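Local coordinates for protein glutathione S-transferase (Bombyx mori, PDB 4E8H) that probably catalyses the conjugation of glutathione to electrophilic compounds, working as a homodimer with one glutathione-binding thioredoxin-like domain in each subunit, at residues B[25-30]-B[78-84]; B[120-124]-B[212-216]; B[170-175]-B[209-213]. All blocks are in the same frame, centred on the assembly; numbering follows the deposited sequence.

Contact 1: B[25-30]-B[78-84]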
loop_
_atom_site.group_PDB
_atom_site.type_symbol
_atom_site.label_atom_id
_atom_site.label_comp_id
_atom_site.label_asym_id
_atom_site.label_seq_id
_atom_site.Cartn_x
_atom_site.Cartn_y
_atom_site.Cartn_z
ATOM N N ALA B 25 4.747 -8.726 -15.676
ATOM C CA ALA B 25 4.161 -9.628 -16.669
ATOM C C ALA B 25 5.209 -10.270 -17.582
ATOM O O ALA B 25 5.073 -11.439 -17.954
ATOM C CB ALA B 25 3.114 -8.900 -17.495
ATOM N N ARG B 26 6.243 -9.511 -17.942
ATOM C CA ARG B 26 7.331 -10.043 -18.764
ATOM C C ARG B 26 8.113 -11.134 -18.034
ATOM O O ARG B 26 8.384 -12.192 -18.607
ATOM C CB ARG B 26 8.270 -8.925 -19.230
ATOM C CG ARG B 26 7.666 -7.999 -20.284
ATOM C CD ARG B 26 7.584 -8.667 -21.652
ATOM N NE ARG B 26 8.909 -8.874 -22.233
ATOM C CZ ARG B 26 9.528 -8.002 -23.023
ATOM N NH1 ARG B 26 8.947 -6.851 -23.344
ATOM N NH2 ARG B 26 10.733 -8.283 -23.498
ATOM N N VAL B 27 8.460 -10.878 -16.772
ATOM C CA VAL B 27 9.193 -11.845 -15.944
ATOM C C VAL B 27 8.398 -13.146 -15.773
ATOM O O VAL B 27 8.975 -14.234 -15.718
ATOM C CB VAL B 27 9.591 -11.243 -14.565
ATOM C CG1 VAL B 27 10.205 -12.299 -13.646
ATOM C CG2 VAL B 27 10.565 -10.095 -14.749
ATOM N N LEU B 28 7.074 -13.019 -15.712
ATOM C CA LEU B 28 6.174 -14.167 -15.605
ATOM C C LEU B 28 5.827 -14.756 -16.971
ATOM O O LEU B 28 5.136 -15.776 -17.054
ATOM C CB LEU B 28 4.889 -13.771 -14.869
ATOM C CG LEU B 28 5.003 -13.388 -13.391
ATOM C CD1 LEU B 28 3.749 -12.670 -12.933
ATOM C CD2 LEU B 28 5.280 -14.604 -12.512
ATOM N N GLU B 29 6.303 -14.101 -18.030
ATOM C CA GLU B 29 6.105 -14.541 -19.420
ATOM C C GLU B 29 4.629 -14.570 -19.835
ATOM O O GLU B 29 4.164 -15.506 -20.493
ATOM C CB GLU B 29 6.816 -15.880 -19.683
ATOM C CG GLU B 29 8.318 -15.833 -19.400
ATOM C CD GLU B 29 9.008 -17.177 -19.560
ATOM O OE1 GLU B 29 8.393 -18.220 -19.248
ATOM O OE2 GLU B 29 10.181 -17.188 -19.988
ATOM N N LEU B 30 3.907 -13.525 -19.438
ATOM C CA LEU B 30 2.518 -13.325 -19.831
ATOM C C LEU B 30 2.468 -12.198 -20.851
ATOM O O LEU B 30 3.013 -11.118 -20.606
ATOM C CB LEU B 30 1.663 -12.949 -18.613
ATOM C CG LEU B 30 1.610 -13.892 -17.405
ATOM C CD1 LEU B 30 1.072 -13.171 -16.175
ATOM C CD2 LEU B 30 0.772 -15.127 -17.707
ATOM N N LEU B 78 -0.837 -11.455 -10.396
ATOM C CA LEU B 78 -0.246 -12.164 -11.529
ATOM C C LEU B 78 0.656 -13.306 -11.058
ATOM O O LEU B 78 0.659 -14.385 -11.657
ATOM C CB LEU B 78 0.500 -11.206 -12.468
ATOM C CG LEU B 78 -0.301 -10.097 -13.169
ATOM C CD1 LEU B 78 0.609 -9.246 -14.046
ATOM C CD2 LEU B 78 -1.470 -10.644 -13.986
ATOM N N VAL B 79 1.394 -13.079 -9.972
ATOM C CA VAL B 79 2.207 -14.145 -9.384
ATOM C C VAL B 79 1.342 -15.221 -8.703
ATOM O O VAL B 79 1.539 -16.411 -8.960
ATOM C CB VAL B 79 3.307 -13.608 -8.426
ATOM C CG1 VAL B 79 4.189 -14.754 -7.922
ATOM C CG2 VAL B 79 4.169 -12.565 -9.128
ATOM N N ASN B 80 0.387 -14.812 -7.863
ATOM C CA ASN B 80 -0.504 -15.766 -7.177
ATOM C C ASN B 80 -1.260 -16.678 -8.139
ATOM O O ASN B 80 -1.394 -17.877 -7.891
ATOM C CB ASN B 80 -1.515 -15.048 -6.268
ATOM C CG ASN B 80 -0.876 -14.431 -5.034
ATOM O OD1 ASN B 80 0.206 -14.833 -4.602
ATOM N ND2 ASN B 80 -1.557 -13.448 -4.454
ATOM N N ALA B 81 -1.745 -16.101 -9.235
ATOM C CA ALA B 81 -2.563 -16.835 -10.194
ATOM C C ALA B 81 -1.773 -17.545 -11.293
ATOM O O ALA B 81 -2.173 -18.626 -11.733
ATOM C CB ALA B 81 -3.612 -15.915 -10.810
ATOM N N TYR B 82 -0.663 -16.955 -11.736
ATOM C CA TYR B 82 -0.014 -17.421 -12.968
ATOM C C TYR B 82 1.486 -17.695 -12.918
ATOM O O TYR B 82 2.075 -18.084 -13.931
ATOM C CB TYR B 82 -0.327 -16.463 -14.122
ATOM C CG TYR B 82 -1.802 -16.317 -14.397
ATOM C CD1 TYR B 82 -2.583 -17.428 -14.726
ATOM C CD2 TYR B 82 -2.423 -15.073 -14.329
ATOM C CE1 TYR B 82 -3.943 -17.302 -14.975
ATOM C CE2 TYR B 82 -3.782 -14.935 -14.578
ATOM C CZ TYR B 82 -4.535 -16.054 -14.902
ATOM O OH TYR B 82 -5.881 -15.922 -15.150
ATOM N N GLY B 83 2.102 -17.500 -11.756
ATOM C CA GLY B 83 3.517 -17.819 -11.588
ATOM C C GLY B 83 3.768 -19.302 -11.804
ATOM O O GLY B 83 2.983 -20.138 -11.352
ATOM N N LYS B 84 4.851 -19.628 -12.508
ATOM C CA LYS B 84 5.241 -21.029 -12.704
ATOM C C LYS B 84 5.762 -21.572 -11.382
ATOM O O LYS B 84 5.758 -22.781 -11.133
ATOM C CB LYS B 84 6.301 -21.165 -13.803
ATOM C CG LYS B 84 5.992 -20.391 -15.080
ATOM C CD LYS B 84 4.560 -20.616 -15.557
ATOM C CE LYS B 84 4.203 -19.636 -16.640
ATOM N NZ LYS B 84 4.855 -19.991 -17.937
#
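Ala-25 and Leu-30, which both touch Leu-78, are joined by a short backbone hydrogen bond, Leu-30 N to Ala-25 O at 2.8 Å. A second bond runs from Glu-29 N to Arg-26 O. With the positive phi of Glu-29 (62°), the pair forms a Schellman motif that ends helix 16-27. The turn sends Leu-30 back beside Leu-28, and both leucines meet helix 71-82.

Leu-28 carries most of the contact. Its CG is anti to its own carbonyl carbon (chi1 -66°), which brings both methyls to the second helix. Leu-28 CD1 lies 3.6 Å from Leu-78 CB. Leu-28 CD1 is also 3.8 Å from Val-79 CG2, and these two side chains meet at about a right angle. Leu-28 CD2 rests on the backbone just past the helix, 3.8 Å from Gly-83 CA.

Leu-30 packs beside it. Leu-30 CD2 comes to 4.0 Å from Tyr-82 CB, so the root of the tyrosine is used and the ring leads away. Leu-30 CD1 meets Leu-78 CD2 at 4.2 Å, a looser contact.

At the solvent side, two charged residues approach each other. Lys-84 is bent at chi2 and chi4, and Lys-84 NZ stops 4.2 Å from Glu-29 OE1. That is too long for a salt bridge, but the opposite charges probably still attract. Both residues are exposed.

The contact ties together the C-terminal ends of two helices of the thioredoxin-like domain. Leu-78 and Tyr-82 also reach Ile-7 on strand 7-11, and Tyr-82 OH is hydrogen-bonded to Asp-63 OD2. Tyr-82 packs on Arg-94 of the second subunit, so this end of helix 71-82 lies between the sheet and the dimer partner.

Contact 2: B[120-124]-B[212-216]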
loop_
_atom_site.group_PDB
_atom_site.type_symbol
_atom_site.label_atom_id
_atom_site.label_comp_id
_atom_site.label_asym_id
_atom_site.label_seq_id
_atom_site.Cartn_x
_atom_site.Cartn_y
_atom_site.Cartn_z
ATOM N N PRO B 120 5.342 18.737 -8.979
ATOM C CA PRO B 120 5.327 20.184 -9.242
ATOM C C PRO B 120 6.321 20.600 -10.327
ATOM O O PRO B 120 5.994 21.433 -11.176
ATOM C CB PRO B 120 5.736 20.792 -7.895
ATOM C CG PRO B 120 5.385 19.762 -6.891
ATOM C CD PRO B 120 5.649 18.454 -7.564
ATOM N N ILE B 121 7.517 20.015 -10.292
ATOM C CA ILE B 121 8.564 20.311 -11.269
ATOM C C ILE B 121 8.116 19.959 -12.692
ATOM O O ILE B 121 8.112 20.819 -13.580
ATOM C CB ILE B 121 9.898 19.581 -10.926
ATOM C CG1 ILE B 121 10.330 19.887 -9.486
ATOM C CG2 ILE B 121 10.994 19.977 -11.916
ATOM C CD1 ILE B 121 11.471 19.019 -8.966
ATOM N N LEU B 122 7.717 18.704 -12.888
ATOM C CA LEU B 122 7.425 18.163 -14.216
ATOM C C LEU B 122 6.179 18.741 -14.888
ATOM O O LEU B 122 6.182 18.976 -16.098
ATOM C CB LEU B 122 7.320 16.633 -14.160
ATOM C CG LEU B 122 8.580 15.849 -13.776
ATOM C CD1 LEU B 122 8.218 14.461 -13.267
ATOM C CD2 LEU B 122 9.554 15.757 -14.942
ATOM N N PHE B 123 5.124 18.976 -14.111
ATOM C CA PHE B 123 3.820 19.297 -14.696
ATOM C C PHE B 123 3.227 20.651 -14.305
ATOM O O PHE B 123 2.140 21.011 -14.771
ATOM C CB PHE B 123 2.830 18.157 -14.430
ATOM C CG PHE B 123 3.313 16.819 -14.914
ATOM C CD1 PHE B 123 3.551 16.601 -16.270
ATOM C CD2 PHE B 123 3.543 15.780 -14.018
ATOM C CE1 PHE B 123 4.008 15.369 -16.727
ATOM C CE2 PHE B 123 3.998 14.541 -14.466
ATOM C CZ PHE B 123 4.230 14.337 -15.823
ATOM N N ARG B 124 3.936 21.403 -13.469
ATOM C CA ARG B 124 3.489 22.741 -13.075
ATOM C C ARG B 124 4.572 23.797 -13.283
ATOM O O ARG B 124 4.350 24.983 -13.023
ATOM C CB ARG B 124 3.016 22.753 -11.619
ATOM C CG ARG B 124 1.828 21.855 -11.329
ATOM C CD ARG B 124 1.657 21.675 -9.838
ATOM N NE ARG B 124 0.852 20.501 -9.515
ATOM C CZ ARG B 124 0.791 19.940 -8.311
ATOM N NH1 ARG B 124 1.491 20.438 -7.297
ATOM N NH2 ARG B 124 0.028 18.872 -8.117
ATOM N N LEU B 212 8.916 10.853 -19.396
ATOM C CA LEU B 212 8.708 11.748 -18.259
ATOM C C LEU B 212 9.791 12.827 -18.210
ATOM O O LEU B 212 9.505 13.987 -17.901
ATOM C CB LEU B 212 8.679 10.967 -16.938
ATOM C CG LEU B 212 7.481 10.066 -16.608
ATOM C CD1 LEU B 212 7.760 9.243 -15.358
ATOM C CD2 LEU B 212 6.187 10.864 -16.451
ATOM N N ALA B 213 11.028 12.443 -18.529
ATOM C CA ALA B 213 12.174 13.355 -18.464
ATOM C C ALA B 213 12.131 14.477 -19.505
ATOM O O ALA B 213 12.738 15.530 -19.302
ATOM C CB ALA B 213 13.485 12.581 -18.564
ATOM N N SER B 214 11.419 14.254 -20.610
ATOM C CA SER B 214 11.279 15.276 -21.649
ATOM C C SER B 214 10.515 16.505 -21.141
ATOM O O SER B 214 10.604 17.584 -21.731
ATOM C CB SER B 214 10.625 14.701 -22.912
ATOM O OG SER B 214 9.293 14.287 -22.667
ATOM N N PHE B 215 9.781 16.335 -20.041
ATOM C CA PHE B 215 9.079 17.442 -19.390
ATOM C C PHE B 215 10.018 18.363 -18.599
ATOM O O PHE B 215 9.623 19.462 -18.202
ATOM C CB PHE B 215 7.945 16.918 -18.500
ATOM C CG PHE B 215 6.771 16.377 -19.271
ATOM C CD1 PHE B 215 5.685 17.195 -19.574
ATOM C CD2 PHE B 215 6.750 15.052 -19.699
ATOM C CE1 PHE B 215 4.594 16.700 -20.289
ATOM C CE2 PHE B 215 5.666 14.547 -20.417
ATOM C CZ PHE B 215 4.586 15.373 -20.712
ATOM N N LEU B 216 11.254 17.915 -18.377
ATOM C CA LEU B 216 12.268 18.733 -17.708
ATOM C C LEU B 216 12.943 19.715 -18.670
ATOM O O LEU B 216 12.699 19.695 -19.877
ATOM C CB LEU B 216 13.322 17.855 -17.022
ATOM C CG LEU B 216 12.926 17.124 -15.734
ATOM C CD1 LEU B 216 13.987 16.104 -15.350
ATOM C CD2 LEU B 216 12.681 18.095 -14.587
#
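Phe-123 and Phe-215 form a T-shaped (edge-to-face) pair within the all-helical C-terminal domain of the glutathione transferase fold. It joins the last turn of helix 93-124 to the tail that follows helix 201-213. Phe-123 gives the edge and Phe-215 the face. The ring centroids are 5.0 Å apart and the planes stand at 66°. Phe-123 CE1 sits over the centre of the Phe-215 ring. The neighbouring Phe-123 CZ turns to Leu-212, with Leu-212 CD2 4.0 Å away at the ring edge. One phenylalanine therefore touches both the helix and the tail.

The tail is folded by a type I beta turn from Ala-213 to Leu-216, closed by a backbone hydrogen bond from Leu-216 N to Ala-213 O. The turn places Phe-215 and Leu-216 so that both reach helix 93-124.

Leu-122 fills the middle. Its CG is anti to the carbonyl carbon (chi1 -64°), and its CD2 points into the turn. Leu-122 CD2 lies 3.7 Å from Leu-216 CG. The leucines cross at a slant. Ile-121 adds to this apolar patch, with Ile-121 CG2 3.7 Å from Leu-216 CD2. Farther in, Phe-175 touches Leu-122, Leu-212 and Leu-216. Phe-123, Phe-215 and Leu-216 are exposed, while Leu-122 and Leu-212 are buried.

Backbone oxygens also meet carbon here. Leu-122 O lies 3.6 Å from Phe-215 CB. Leu-212 O accepts the hydrogen bond of Phe-215 N, and Leu-122 CD2 packs 3.4 Å from Leu-212 O.

Contact 3: B[170-175]-B[209-213]; sequences TNIDAF and AKMLA
Ala-209 presents its CB to three residues of helix 160-174. Ala-174 CB and Thr-170 CG2 each lie 3.8 Å from Ala-209 CB, and Asn-171 OD1 is 3.4 Å from that CB. The axes of segments 170-174 and 209-213 come within 8.9 Å and cross at -45°, with alanine methyls in the gap.

Phe-175 meets the next turn edge-on. Phe-175 CE1 is 3.8 Å from Ala-213 N, and Phe-175 CZ is 4.0 Å from Leu-212 CB. Asn-171 O lies over one face of the ring, toward the rim. The ring also meets that of Tyr-118 on helix 93-124. With an alanine here the ring edge is gone, which would probably open a gap beside Leu-212 and Ala-213 and leave Tyr-118 without its ring partner.

A second shell fixes the polar ends. Asn-171 OD1 accepts a hydrogen bond from Arg-19 NH2, which holds the amide beside Leu-212 CD1. Thr-170 OG1 is hydrogen-bonded to Asp-205 OD2, farther back on helix 201-213.

Arg-19 of helix 16-27 touches Ala-209 and Leu-212, and Tyr-114 of helix 93-124 touches Asn-171 and Phe-175. The crossing therefore sits between the thioredoxin-like domain and the long helix of the C-terminal domain.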
loop_
_atom_site.group_PDB
_atom_site.type_symbol
_atom_site.label_atom_id
_atom_site.label_comp_id
_atom_site.label_asym_id
_atom_site.label_seq_id
_atom_site.Cartn_x
_atom_site.Cartn_y
_atom_site.Cartn_z
ATOM N N THR B 170 14.766 4.244 -11.527
ATOM C CA THR B 170 14.944 4.528 -12.952
ATOM C C THR B 170 14.544 5.972 -13.280
ATOM O O THR B 170 15.272 6.668 -13.992
ATOM C CB THR B 170 14.164 3.533 -13.848
ATOM O OG1 THR B 170 14.604 2.196 -13.576
ATOM C CG2 THR B 170 14.392 3.831 -15.333
ATOM N N ASN B 171 13.406 6.423 -12.751
ATOM C CA ASN B 171 12.947 7.790 -12.998
ATOM C C ASN B 171 13.922 8.856 -12.500
ATOM O O ASN B 171 14.289 9.758 -13.254
ATOM C CB ASN B 171 11.553 8.028 -12.415
ATOM C CG ASN B 171 10.454 7.385 -13.239
ATOM O OD1 ASN B 171 10.559 7.263 -14.460
ATOM N ND2 ASN B 171 9.386 6.975 -12.571
ATOM N N ILE B 172 14.349 8.740 -11.244
ATOM C CA ILE B 172 15.258 9.731 -10.659
ATOM C C ILE B 172 16.624 9.748 -11.357
ATOM O O ILE B 172 17.243 10.805 -11.490
ATOM C CB ILE B 172 15.369 9.627 -9.107
ATOM C CG1 ILE B 172 16.081 8.338 -8.667
ATOM C CG2 ILE B 172 13.980 9.762 -8.463
ATOM C CD1 ILE B 172 16.479 8.313 -7.191
ATOM N N ASP B 173 17.075 8.579 -11.810
ATOM C CA ASP B 173 18.285 8.476 -12.619
ATOM C C ASP B 173 18.132 9.301 -13.903
ATOM O O ASP B 173 19.003 10.114 -14.230
ATOM C CB ASP B 173 18.594 7.011 -12.939
ATOM C CG ASP B 173 19.867 6.842 -13.747
ATOM O OD1 ASP B 173 20.951 7.220 -13.254
ATOM O OD2 ASP B 173 19.781 6.317 -14.878
ATOM N N ALA B 174 17.013 9.108 -14.602
ATOM C CA ALA B 174 16.694 9.874 -15.810
ATOM C C ALA B 174 16.551 11.380 -15.556
ATOM O O ALA B 174 16.764 12.187 -16.465
ATOM C CB ALA B 174 15.436 9.325 -16.469
ATOM N N PHE B 175 16.187 11.751 -14.328
ATOM C CA PHE B 175 16.016 13.161 -13.955
ATOM C C PHE B 175 17.324 13.812 -13.495
ATOM O O PHE B 175 17.366 15.017 -13.227
ATOM C CB PHE B 175 14.951 13.337 -12.860
ATOM C CG PHE B 175 13.578 12.816 -13.222
ATOM C CD1 PHE B 175 13.226 12.522 -14.542
ATOM C CD2 PHE B 175 12.619 12.650 -12.225
ATOM C CE1 PHE B 175 11.953 12.044 -14.852
ATOM C CE2 PHE B 175 11.343 12.179 -12.526
ATOM C CZ PHE B 175 11.010 11.877 -13.841
ATOM N N ALA B 209 10.760 6.336 -18.542
ATOM C CA ALA B 209 11.463 7.357 -17.765
ATOM C C ALA B 209 11.909 8.547 -18.618
ATOM O O ALA B 209 11.815 9.696 -18.183
ATOM C CB ALA B 209 12.656 6.745 -17.042
ATOM N N LYS B 210 12.391 8.261 -19.826
ATOM C CA LYS B 210 12.828 9.303 -20.753
ATOM C C LYS B 210 11.672 10.184 -21.213
ATOM O O LYS B 210 11.843 11.390 -21.393
ATOM C CB LYS B 210 13.540 8.689 -21.954
ATOM C CG LYS B 210 14.996 8.333 -21.688
ATOM C CD LYS B 210 15.498 7.299 -22.681
ATOM C CE LYS B 210 15.231 7.734 -24.113
ATOM N NZ LYS B 210 15.284 6.589 -25.066
ATOM N N MET B 211 10.501 9.573 -21.393
ATOM C CA MET B 211 9.283 10.305 -21.741
ATOM C C MET B 211 8.887 11.299 -20.651
ATOM O O MET B 211 8.565 12.452 -20.950
ATOM C CB MET B 211 8.133 9.339 -22.024
ATOM C CG MET B 211 8.269 8.580 -23.331
ATOM S SD MET B 211 7.024 7.288 -23.458
ATOM C CE MET B 211 7.326 6.671 -25.113
ATOM N N LEU B 212 8.916 10.853 -19.396
ATOM C CA LEU B 212 8.708 11.748 -18.259
ATOM C C LEU B 212 9.791 12.827 -18.210
ATOM O O LEU B 212 9.505 13.987 -17.901
ATOM C CB LEU B 212 8.679 10.967 -16.938
ATOM C CG LEU B 212 7.481 10.066 -16.608
ATOM C CD1 LEU B 212 7.760 9.243 -15.358
ATOM C CD2 LEU B 212 6.187 10.864 -16.451
ATOM N N ALA B 213 11.028 12.443 -18.529
ATOM C CA ALA B 213 12.174 13.355 -18.464
ATOM C C ALA B 213 12.131 14.477 -19.505
ATOM O O ALA B 213 12.738 15.530 -19.302
ATOM C CB ALA B 213 13.485 12.581 -18.564
#

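From the N terminus, contact 1 comes first. It closes a loop of 47 residues that holds strands 32-36, 60-63 and 66-69, helix 47-52 and the start of helix 71-82, all within the thioredoxin-like domain. The chain then enters helix 93-124, whose end opens contact 2. Contact 3 opens later, at 170-175. The two neither nest nor cross: they open apart and end on the same part of the chain, sharing Leu-212 and Ala-213. They pack together through Phe-175, Leu-122 and Leu-216, and tie helices 93-124 and 160-174 to helix 201-213. Contact 1 lies on the opposite side of the chain's centre, with its own centre about 33 Å from that of contact 2.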